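Local coordinates for protein glycoside hydrolase (Streptococcus pneumoniae serotype 4, PDB 6ORH) that probably hydrolyses alpha-L-fucosidic linkages as a family 29 glycoside hydrolase, taking part in the breakdown of host-derived carbohydrate antigens, at residues Q270-L275 and A306-R311; P31-D36 and P298-L303; G254-S259 and R288-L293; E58-L63 and F116-G121. The protein carries 2 engineered substitutions. All blocks are in the same frame, centred on the assembly; numbering follows the deposited sequence. Where two conformers were deposited one is given.

Overall arrangement
All four contacts lie in the (beta/alpha)8-type catalytic domain. Contact 3 is buried, near the centre of the chain: strands 250-259 and 292-295 pair side by side, and D257 hydrogen-bonds the galactose of the bound glycan and also touches a fucose. Contact 1, about 19 Å away between centres, joins it where K273 NZ lies 2.7 Å from S259 O, probably a hydrogen bond. Contact 2, between short helix 31-35 and the turn at 299-302, lies about 25 Å from contact 3, centre to centre. Contact 4 packs helix 56-65 on the barrel and meets contact 2 at W59, whose NE1 is 2.9 Å from G302 O, and contact 1 through V62 and I309.

Contact 1: residues Q270-L275 and A306-R311; sequences QDPKSL and AKDIER
R311 sends CG anti to its own nitrogen (chi1 -176°) and then bends at chi2 and chi3, which carries the guanidinium out from the helix to the carbonyl of K273. NH1 donates to K273 O over 2.7 Å with an N-H...O angle of 146°, reaching the oxygen from above the carbonyl plane, 40° out of it. A water bound at the guanidinium edge accepts from NH1 at 2.8 Å and donates to P272 O at 2.7 Å; one nitrogen thus serves two successive carbonyls of the loop. L275 N lies over a face of the same guanidinium, while CD of R311 comes within 3.5 Å of that nitrogen.

One turn earlier the P272 ring rests on the helix, its CG 3.4 Å from D308 OD1 and close to CB of K307. The K307 chain, bent near its end, crosses this ring at about a right angle and brings CE to 3.3 Å from D271 OD1. Its ammonium forms a salt bridge with D305; the carboxylate of D308 is paired with R261.

In this TIM-barrel-type domain the contact ties the start of helix 306-322, which follows strand 292-295, to the loop leading from strand 250-259 into helix 275-284. S274 N-caps helix 275-284, where L278 packs against R311, and K273 extends its amine to S259 at the end of the strand.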
# COMPACT_ATOMS: atom_id res chain seq x y z
N GLN A 270 15.69 15.66 -17.76
CA GLN A 270 15.00 14.60 -17.03
C GLN A 270 15.28 13.24 -17.65
O GLN A 270 15.55 13.10 -18.85
CB GLN A 270 13.51 14.90 -17.00
CG GLN A 270 13.18 16.04 -16.03
CD GLN A 270 11.71 16.38 -15.93
OE1 GLN A 270 10.85 15.71 -16.50
NE2 GLN A 270 11.42 17.45 -15.21
N ASP A 271 15.15 12.21 -16.82
CA ASP A 271 15.30 10.84 -17.27
C ASP A 271 14.00 10.07 -17.05
O ASP A 271 13.27 10.38 -16.09
CB ASP A 271 16.41 10.17 -16.47
CG ASP A 271 17.77 10.76 -16.81
OD1 ASP A 271 18.12 10.77 -17.99
OD2 ASP A 271 18.47 11.21 -15.88
N PRO A 272 13.70 9.02 -17.85
CA PRO A 272 12.54 8.17 -17.60
C PRO A 272 12.73 7.33 -16.33
O PRO A 272 13.86 7.06 -15.91
CB PRO A 272 12.50 7.19 -18.77
CG PRO A 272 13.95 7.19 -19.26
CD PRO A 272 14.48 8.58 -19.02
N LYS A 273 11.60 6.90 -15.77
CA LYS A 273 11.59 5.99 -14.64
C LYS A 273 12.34 4.71 -14.96
O LYS A 273 12.37 4.22 -16.09
CB LYS A 273 10.12 5.72 -14.27
CG LYS A 273 9.48 6.90 -13.56
CD LYS A 273 8.01 6.65 -13.26
CE LYS A 273 7.31 7.74 -12.45
NZ LYS A 273 7.40 9.09 -13.05
N SER A 274 12.93 4.08 -13.93
CA SER A 274 13.54 2.77 -14.12
C SER A 274 12.50 1.69 -14.42
O SER A 274 11.30 1.84 -14.11
CB SER A 274 14.33 2.36 -12.89
OG SER A 274 13.44 2.19 -11.78
N LEU A 275 12.97 0.55 -14.95
CA LEU A 275 12.10 -0.60 -15.09
C LEU A 275 11.47 -0.96 -13.74
O LEU A 275 10.28 -1.24 -13.67
CB LEU A 275 12.84 -1.79 -15.71
CG LEU A 275 12.00 -3.06 -15.89
CD1 LEU A 275 10.84 -2.81 -16.85
CD2 LEU A 275 12.87 -4.22 -16.36
N ALA A 306 15.20 8.49 -26.95
CA ALA A 306 15.76 7.16 -27.15
C ALA A 306 15.67 6.28 -25.89
O ALA A 306 15.43 5.08 -26.02
CB ALA A 306 17.20 7.28 -27.61
N LYS A 307 15.91 6.90 -24.71
CA LYS A 307 15.93 6.16 -23.45
C LYS A 307 14.50 5.73 -23.11
O LYS A 307 14.29 4.56 -22.76
CB LYS A 307 16.49 7.03 -22.32
CG LYS A 307 17.91 7.55 -22.57
CD LYS A 307 18.47 8.44 -21.45
CE LYS A 307 17.63 9.66 -21.09
NZ LYS A 307 17.49 10.63 -22.21
N ASP A 308 13.54 6.63 -23.35
CA ASP A 308 12.14 6.29 -23.09
C ASP A 308 11.71 5.10 -23.95
O ASP A 308 11.00 4.21 -23.50
CB ASP A 308 11.19 7.45 -23.39
CG ASP A 308 11.41 8.68 -22.53
OD1 ASP A 308 12.49 8.78 -21.91
OD2 ASP A 308 10.50 9.53 -22.49
N ILE A 309 12.08 5.12 -25.25
CA ILE A 309 11.74 4.02 -26.13
C ILE A 309 12.33 2.71 -25.60
O ILE A 309 11.64 1.69 -25.54
CB ILE A 309 12.20 4.34 -27.57
CG1 ILE A 309 11.45 5.55 -28.12
CG2 ILE A 309 12.02 3.11 -28.44
CD1 ILE A 309 12.10 6.14 -29.41
N GLU A 310 13.63 2.72 -25.26
CA GLU A 310 14.27 1.51 -24.75
C GLU A 310 13.50 0.97 -23.54
O GLU A 310 13.25 -0.23 -23.45
CB GLU A 310 15.72 1.86 -24.40
CG GLU A 310 16.52 0.67 -23.91
CD GLU A 310 17.99 1.02 -24.00
OE1 GLU A 310 18.65 0.48 -24.93
OE2 GLU A 310 18.46 1.88 -23.19
N ARG A 311 13.10 1.90 -22.67
CA ARG A 311 12.43 1.57 -21.42
C ARG A 311 11.05 0.95 -21.69
O ARG A 311 10.64 0.00 -21.02
CB ARG A 311 12.40 2.83 -20.55
CG ARG A 311 11.81 2.65 -19.16
CD ARG A 311 12.56 1.65 -18.29
NE ARG A 311 14.00 1.52 -18.48
CZ ARG A 311 14.93 2.37 -18.06
NH1 ARG A 311 14.60 3.50 -17.45
NH2 ARG A 311 16.21 2.09 -18.27
O HOH W 1 16.09 13.15 -21.84
O HOH W 2 16.05 5.71 -16.56

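Contact 2: residues P31-D36 and P298-L303; sequences PNTFYD and PNQAGL
T33 and F34, on the short helix 31-35, face a type I beta turn, N299 to G302. In the (beta/alpha)8 barrel these segments follow the neighbouring parallel strands 23-27 and 292-295, so the contact lies beyond the place where these two strands pair. The close-packed part belongs to T33. With chi1 at -48° its CG2 stands anti to the backbone N and points at the start of the turn, 3.4 Å from P298 O and 3.7 Å from N299 C. OG1, turned to the other side, takes the N-H of G30 and gives its own proton to a water 2.8 Å away, which donates in turn to P298 O. F265 covers T33 from outside the two segments.

Toward solvent the contact depends on Q300, which is exposed. Its extended side chain runs past the F34 ring in the opposite direction, amide and ring planes only 15° apart, and NE2 donates to T33 O at 3.1 Å with an N-H...O angle of 161°. That oxygen lies nearly in the amide plane. The aliphatic part of Q300 borders the ring, CB being 3.7 Å from F34 CE1, and Q300 O approaches F34 CZ obliquely. Within the turn, N299 OD1 receives a weak bond from A301 N, while L303 N reaches OD1 over 3.0 Å from above the plane of the side-chain carbonyl.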
# COMPACT_ATOMS: atom_id res chain seq x y z
N PRO A 31 3.76 23.83 -27.26
CA PRO A 31 4.64 24.96 -26.91
C PRO A 31 5.45 24.72 -25.64
O PRO A 31 6.62 25.10 -25.58
CB PRO A 31 3.63 26.09 -26.71
CG PRO A 31 2.53 25.76 -27.71
CD PRO A 31 2.38 24.26 -27.55
N ASN A 32 4.86 24.08 -24.62
CA ASN A 32 5.60 23.83 -23.39
C ASN A 32 6.89 23.06 -23.65
O ASN A 32 7.85 23.20 -22.90
CB ASN A 32 4.75 23.12 -22.33
CG ASN A 32 3.65 24.00 -21.79
OD1 ASN A 32 3.59 25.19 -22.12
ND2 ASN A 32 2.78 23.44 -20.96
N THR A 33 6.90 22.18 -24.67
CA THR A 33 8.08 21.39 -24.99
C THR A 33 9.20 22.33 -25.42
O THR A 33 10.36 22.03 -25.15
CB THR A 33 7.79 20.38 -26.11
OG1 THR A 33 6.57 19.70 -25.78
CG2 THR A 33 8.90 19.37 -26.34
N PHE A 34 8.82 23.40 -26.13
CA PHE A 34 9.81 24.34 -26.66
C PHE A 34 10.20 25.39 -25.62
O PHE A 34 11.28 25.97 -25.70
CB PHE A 34 9.31 24.95 -27.97
CG PHE A 34 9.23 23.92 -29.06
CD1 PHE A 34 10.35 23.62 -29.84
CD2 PHE A 34 8.06 23.21 -29.28
CE1 PHE A 34 10.29 22.64 -30.82
CE2 PHE A 34 8.00 22.22 -30.25
CZ PHE A 34 9.12 21.94 -31.02
N TYR A 35 9.33 25.62 -24.63
CA TYR A 35 9.63 26.57 -23.57
C TYR A 35 10.18 25.88 -22.32
O TYR A 35 10.44 26.58 -21.33
CB TYR A 35 8.40 27.40 -23.20
CG TYR A 35 8.14 28.54 -24.16
CD1 TYR A 35 7.60 28.31 -25.42
CD2 TYR A 35 8.51 29.84 -23.84
CE1 TYR A 35 7.39 29.34 -26.32
CE2 TYR A 35 8.29 30.88 -24.72
CZ TYR A 35 7.72 30.64 -25.97
OH TYR A 35 7.54 31.66 -26.86
N ASP A 36 10.35 24.55 -22.36
CA ASP A 36 10.94 23.81 -21.25
C ASP A 36 10.19 24.13 -19.95
O ASP A 36 10.77 24.55 -18.96
CB ASP A 36 12.45 24.07 -21.20
CG ASP A 36 13.23 23.17 -20.26
OD1 ASP A 36 12.72 22.10 -19.87
OD2 ASP A 36 14.36 23.54 -19.94
N PRO A 298 7.02 13.54 -26.46
CA PRO A 298 7.98 13.79 -27.54
C PRO A 298 8.82 15.02 -27.24
O PRO A 298 8.40 15.97 -26.55
CB PRO A 298 7.05 14.08 -28.73
CG PRO A 298 5.76 13.35 -28.39
CD PRO A 298 5.61 13.60 -26.90
N ASN A 299 10.04 15.01 -27.81
CA ASN A 299 11.05 16.04 -27.62
C ASN A 299 10.85 17.18 -28.62
O ASN A 299 9.86 17.21 -29.34
CB ASN A 299 12.47 15.43 -27.67
CG ASN A 299 12.83 14.88 -29.03
OD1 ASN A 299 12.20 15.23 -30.04
ND2 ASN A 299 13.79 13.97 -29.08
N GLN A 300 11.80 18.12 -28.64
CA GLN A 300 11.63 19.31 -29.47
C GLN A 300 11.79 18.98 -30.95
O GLN A 300 11.37 19.77 -31.80
CB GLN A 300 12.64 20.38 -29.05
CG GLN A 300 12.34 21.00 -27.69
CD GLN A 300 13.37 22.04 -27.33
OE1 GLN A 300 14.36 22.24 -28.03
NE2 GLN A 300 13.13 22.75 -26.24
N ALA A 301 12.34 17.81 -31.26
CA ALA A 301 12.40 17.36 -32.64
C ALA A 301 11.07 16.74 -33.08
O ALA A 301 10.87 16.52 -34.27
CB ALA A 301 13.52 16.36 -32.81
N GLY A 302 10.19 16.43 -32.10
CA GLY A 302 8.96 15.72 -32.38
C GLY A 302 9.09 14.20 -32.36
O GLY A 302 8.29 13.52 -33.00
N LEU A 303 10.08 13.69 -31.58
CA LEU A 303 10.35 12.26 -31.51
C LEU A 303 10.34 11.83 -30.04
O LEU A 303 10.64 12.64 -29.17
CB LEU A 303 11.70 11.95 -32.16
CG LEU A 303 11.77 12.25 -33.67
CD1 LEU A 303 13.17 11.96 -34.17
CD2 LEU A 303 10.80 11.35 -34.45
O HOH W 3 6.72 17.05 -24.75

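Contact 3: residues G254-S259 and R288-L293; sequences GEADVS and RGTPLL. With GAL (beta-D-galactopyranose), chain C.
A256 and V258 meet P291 and L293 through three backbone bonds in parallel register: A256 N to P291 O (3.1 Å), L293 N to A256 O (2.9 Å) and V258 N to L293 O (2.9 Å). The last oxygen also faces D257 CA, in a CA-H...O contact of 3.2 Å. Just before the paired stretch, T290 OG1 donates to G254 O at 2.7 Å, coming from well above the carbonyl plane. D257 and L293 share one face of the sheet, A256 and L292 the other, where L292 CD1 packs 3.6 Å from V258 CG1.

These strands are the two arms of a beta-alpha-beta crossover through helix 275-284 within the (beta/alpha)8 barrel. The D257 face leads to the sugar: chi1 of 60° swings the carboxylate away from L293, and OD2 accepts the O6 hydroxyl of galactose at 2.6 Å. G172 N and Q215 NE2 hold the same galactose, and W211 NE1 bonds OD1 weakly.

Beside D257, L293 CD2 lies 3.4 Å from E255 OE1. Two outer residues fix that carboxylate, W169 through OE1 and Y18 through OE2. Q225 bonds both T290 OG1 and G254 N.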
# COMPACT_ATOMS: atom_id res chain seq x y z
N GLY A 254 -11.31 4.29 -11.98
CA GLY A 254 -10.30 5.23 -11.46
C GLY A 254 -9.01 5.09 -12.27
O GLY A 254 -8.14 4.27 -11.95
N GLU A 255 -8.91 5.87 -13.35
CA GLU A 255 -7.79 5.75 -14.28
C GLU A 255 -6.50 6.23 -13.61
O GLU A 255 -6.46 7.32 -13.03
CB GLU A 255 -8.12 6.64 -15.48
CG GLU A 255 -7.18 6.46 -16.66
CD GLU A 255 -7.63 7.36 -17.80
OE1 GLU A 255 -7.53 8.58 -17.62
OE2 GLU A 255 -8.05 6.83 -18.85
N ALA A 256 -5.41 5.44 -13.72
CA ALA A 256 -4.16 5.79 -13.05
C ALA A 256 -3.19 6.39 -14.06
O ALA A 256 -2.51 5.64 -14.75
CB ALA A 256 -3.56 4.53 -12.45
N ASP A 257 -3.14 7.73 -14.11
CA ASP A 257 -2.27 8.42 -15.06
C ASP A 257 -0.95 8.77 -14.39
O ASP A 257 -0.92 9.20 -13.24
CB ASP A 257 -2.95 9.69 -15.60
CG ASP A 257 -3.32 10.73 -14.53
OD1 ASP A 257 -3.79 10.33 -13.42
OD2 ASP A 257 -3.13 11.92 -14.79
N VAL A 258 0.14 8.65 -15.15
CA VAL A 258 1.45 8.93 -14.57
C VAL A 258 2.38 9.15 -15.74
O VAL A 258 2.24 8.47 -16.76
CB VAL A 258 1.91 7.78 -13.66
CG1 VAL A 258 1.87 6.42 -14.37
CG2 VAL A 258 3.31 8.03 -13.09
N SER A 259 3.34 10.05 -15.54
CA SER A 259 4.32 10.29 -16.60
C SER A 259 5.50 9.34 -16.45
O SER A 259 5.88 8.98 -15.33
CB SER A 259 4.76 11.72 -16.57
OG SER A 259 5.64 12.00 -17.68
N ARG A 288 -4.19 -3.77 -9.60
CA ARG A 288 -5.28 -3.51 -8.65
C ARG A 288 -6.60 -3.31 -9.40
O ARG A 288 -7.61 -2.88 -8.81
CB ARG A 288 -4.94 -2.36 -7.72
CG ARG A 288 -3.90 -2.78 -6.68
CD ARG A 288 -3.53 -1.64 -5.76
NE ARG A 288 -2.68 -2.19 -4.71
CZ ARG A 288 -2.37 -1.57 -3.59
NH1 ARG A 288 -2.77 -0.33 -3.33
NH2 ARG A 288 -1.66 -2.23 -2.68
N GLY A 289 -6.62 -3.67 -10.68
CA GLY A 289 -7.89 -3.72 -11.39
C GLY A 289 -8.23 -2.41 -12.12
O GLY A 289 -9.39 -2.21 -12.48
N THR A 290 -7.22 -1.60 -12.42
CA THR A 290 -7.55 -0.38 -13.16
C THR A 290 -6.49 -0.12 -14.24
O THR A 290 -5.35 -0.52 -14.08
CB THR A 290 -7.71 0.80 -12.19
OG1 THR A 290 -8.55 1.79 -12.80
CG2 THR A 290 -6.40 1.44 -11.79
N PRO A 291 -6.82 0.60 -15.33
CA PRO A 291 -5.84 0.86 -16.37
C PRO A 291 -4.74 1.82 -15.96
O PRO A 291 -4.93 2.74 -15.15
CB PRO A 291 -6.65 1.46 -17.54
CG PRO A 291 -8.08 1.05 -17.24
CD PRO A 291 -8.17 1.06 -15.73
N LEU A 292 -3.56 1.58 -16.57
CA LEU A 292 -2.42 2.46 -16.46
C LEU A 292 -2.38 3.33 -17.71
O LEU A 292 -2.45 2.75 -18.80
CB LEU A 292 -1.16 1.59 -16.35
CG LEU A 292 0.15 2.38 -16.43
CD1 LEU A 292 0.24 3.36 -15.27
CD2 LEU A 292 1.35 1.42 -16.43
N LEU A 293 -2.40 4.66 -17.50
CA LEU A 293 -2.26 5.64 -18.57
C LEU A 293 -0.90 6.32 -18.41
O LEU A 293 -0.72 7.19 -17.56
CB LEU A 293 -3.44 6.63 -18.50
CG LEU A 293 -3.34 7.85 -19.43
CD1 LEU A 293 -3.25 7.44 -20.90
CD2 LEU A 293 -4.54 8.77 -19.20
C1 GAL C . -5.22 17.21 -11.48
C2 GAL C . -6.68 17.71 -11.45
C3 GAL C . -7.67 16.56 -11.74
C4 GAL C . -7.22 15.69 -12.91
C5 GAL C . -5.76 15.28 -12.67
C6 GAL C . -5.19 14.39 -13.75
O2 GAL C . -6.97 18.24 -10.15
O3 GAL C . -9.00 17.10 -11.94
O4 GAL C . -7.31 16.42 -14.18
O5 GAL C . -4.97 16.49 -12.69
O6 GAL C . -3.90 13.88 -13.31

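Contact 4: residues E58-L63 and F116-G121; sequences EWVRVL and FDMDMG
V60, on helix 56-65, presses CG1 into the angle between F116 and M118. That methyl branch, anti to the backbone N (chi1 174°), is 3.6 Å from F116 CB and 4.0 Å from M118 CB, and approaches the phenyl ring obliquely. One turn on, L63 adds a second apolar touch: the M118 chain bends at chi2 and chi3, so that its CE comes to lie 3.8 Å from L63 CB. L71 of strand 70-74 backs V60, L63 and M118 alike.

The aromatic interaction is a CH-pi contact. R61 CA sits over one face of the F116 ring, 4.1 Å from its centroid and 22° off the normal. The R61 side chain then runs alongside the ring in the same direction, with CB 3.7 Å from F116 CZ; the aliphatic stem passes above the CZ/CE2 rim, and the charged end continues beyond the ring.

Here helix 56-65, packed outside the parallel barrel strands, meets the junction between helix 105-116 and strand 119-124. D117, with positive phi, ends helix 105-116 in a Schellman motif, and M118 turns back toward V60 just before the strand begins.

No hydrogen bond joins the two segments; the strong polar pairs run along helix 56-65, and K64 NZ reaches F116 O and D117 O only weakly. R61 grips E58 side-on, NH2 to OE1 at 2.8 Å and NE to OE2 at 2.9 Å, both oxygens close to the guanidinium plane; the bend at chi3 presents NE and NH2 to the carboxylate. NH1 forms a further salt bridge with E65.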
# COMPACT_ATOMS: atom_id res chain seq x y z
N GLU A 58 5.95 6.95 -35.90
CA GLU A 58 6.89 6.33 -34.98
C GLU A 58 6.33 6.33 -33.56
O GLU A 58 6.58 5.39 -32.82
CB GLU A 58 8.26 7.02 -34.99
CG GLU A 58 9.05 6.59 -36.21
CD GLU A 58 9.33 5.10 -36.18
OE1 GLU A 58 10.21 4.70 -35.37
OE2 GLU A 58 8.67 4.34 -36.94
N TRP A 59 5.57 7.38 -33.18
CA TRP A 59 4.97 7.36 -31.85
C TRP A 59 4.03 6.17 -31.77
O TRP A 59 4.09 5.37 -30.83
CB TRP A 59 4.16 8.64 -31.58
CG TRP A 59 4.89 9.95 -31.70
CD1 TRP A 59 6.22 10.18 -31.89
CD2 TRP A 59 4.24 11.23 -31.63
NE1 TRP A 59 6.44 11.54 -31.95
CE2 TRP A 59 5.24 12.20 -31.79
CE3 TRP A 59 2.91 11.65 -31.44
CZ2 TRP A 59 4.95 13.57 -31.78
CZ3 TRP A 59 2.62 13.00 -31.41
CH2 TRP A 59 3.63 13.96 -31.60
N VAL A 60 3.14 6.05 -32.78
CA VAL A 60 2.16 4.99 -32.74
C VAL A 60 2.82 3.61 -32.86
O VAL A 60 2.43 2.69 -32.12
CB VAL A 60 1.09 5.19 -33.83
CG1 VAL A 60 0.13 4.00 -33.90
CG2 VAL A 60 0.33 6.51 -33.62
N ARG A 61 3.80 3.46 -33.77
CA ARG A 61 4.42 2.14 -33.97
C ARG A 61 5.04 1.64 -32.66
O ARG A 61 4.82 0.50 -32.26
CB ARG A 61 5.49 2.20 -35.08
CG ARG A 61 6.14 0.84 -35.31
CD ARG A 61 7.25 0.93 -36.37
NE ARG A 61 8.42 1.69 -35.92
CZ ARG A 61 9.40 1.21 -35.14
NH1 ARG A 61 9.37 -0.06 -34.73
NH2 ARG A 61 10.40 2.00 -34.79
N VAL A 62 5.80 2.50 -31.98
CA VAL A 62 6.49 2.10 -30.76
C VAL A 62 5.46 1.77 -29.69
O VAL A 62 5.56 0.75 -29.01
CB VAL A 62 7.52 3.14 -30.30
CG1 VAL A 62 7.95 2.89 -28.85
CG2 VAL A 62 8.75 3.08 -31.21
N LEU A 63 4.43 2.62 -29.57
CA LEU A 63 3.40 2.30 -28.57
C LEU A 63 2.69 0.98 -28.87
O LEU A 63 2.42 0.21 -27.96
CB LEU A 63 2.42 3.47 -28.47
CG LEU A 63 3.01 4.77 -27.94
CD1 LEU A 63 1.99 5.91 -28.07
CD2 LEU A 63 3.48 4.60 -26.50
N PHE A 116 -2.47 1.29 -37.45
CA PHE A 116 -2.04 0.35 -36.42
C PHE A 116 -3.20 -0.17 -35.57
O PHE A 116 -2.98 -0.96 -34.64
CB PHE A 116 -0.95 0.97 -35.55
CG PHE A 116 0.41 0.95 -36.19
CD1 PHE A 116 0.81 1.96 -37.05
CD2 PHE A 116 1.29 -0.10 -35.94
CE1 PHE A 116 2.06 1.93 -37.66
CE2 PHE A 116 2.56 -0.11 -36.52
CZ PHE A 116 2.92 0.90 -37.39
N ASP A 117 -4.44 0.26 -35.88
CA ASP A 117 -5.60 -0.09 -35.06
C ASP A 117 -5.29 0.24 -33.59
O ASP A 117 -5.48 -0.58 -32.69
CB ASP A 117 -6.00 -1.56 -35.21
CG ASP A 117 -7.37 -1.86 -34.61
OD1 ASP A 117 -8.17 -0.91 -34.46
OD2 ASP A 117 -7.60 -3.05 -34.26
N MET A 118 -4.83 1.47 -33.38
CA MET A 118 -4.56 2.04 -32.06
C MET A 118 -5.75 2.92 -31.69
O MET A 118 -6.04 3.89 -32.39
CB MET A 118 -3.31 2.91 -32.10
CG MET A 118 -3.03 3.64 -30.79
SD MET A 118 -2.54 2.62 -29.43
CE MET A 118 -0.84 2.23 -29.89
N ASP A 119 -6.50 2.54 -30.64
CA ASP A 119 -7.61 3.40 -30.24
C ASP A 119 -7.11 4.78 -29.83
O ASP A 119 -5.96 4.93 -29.39
CB ASP A 119 -8.42 2.76 -29.11
CG ASP A 119 -9.20 1.54 -29.57
OD1 ASP A 119 -9.39 1.32 -30.78
OD2 ASP A 119 -9.63 0.81 -28.70
N MET A 120 -7.98 5.79 -30.01
CA MET A 120 -7.63 7.19 -29.82
C MET A 120 -8.41 7.83 -28.66
O MET A 120 -9.59 7.53 -28.45
CB MET A 120 -7.87 7.99 -31.11
CG MET A 120 -6.80 7.79 -32.19
SD MET A 120 -5.20 8.48 -31.71
CE MET A 120 -5.47 10.25 -31.82
N GLY A 121 -7.72 8.69 -27.89
CA GLY A 121 -8.36 9.62 -26.98
C GLY A 121 -7.91 11.03 -27.30
O GLY A 121 -6.89 11.22 -27.98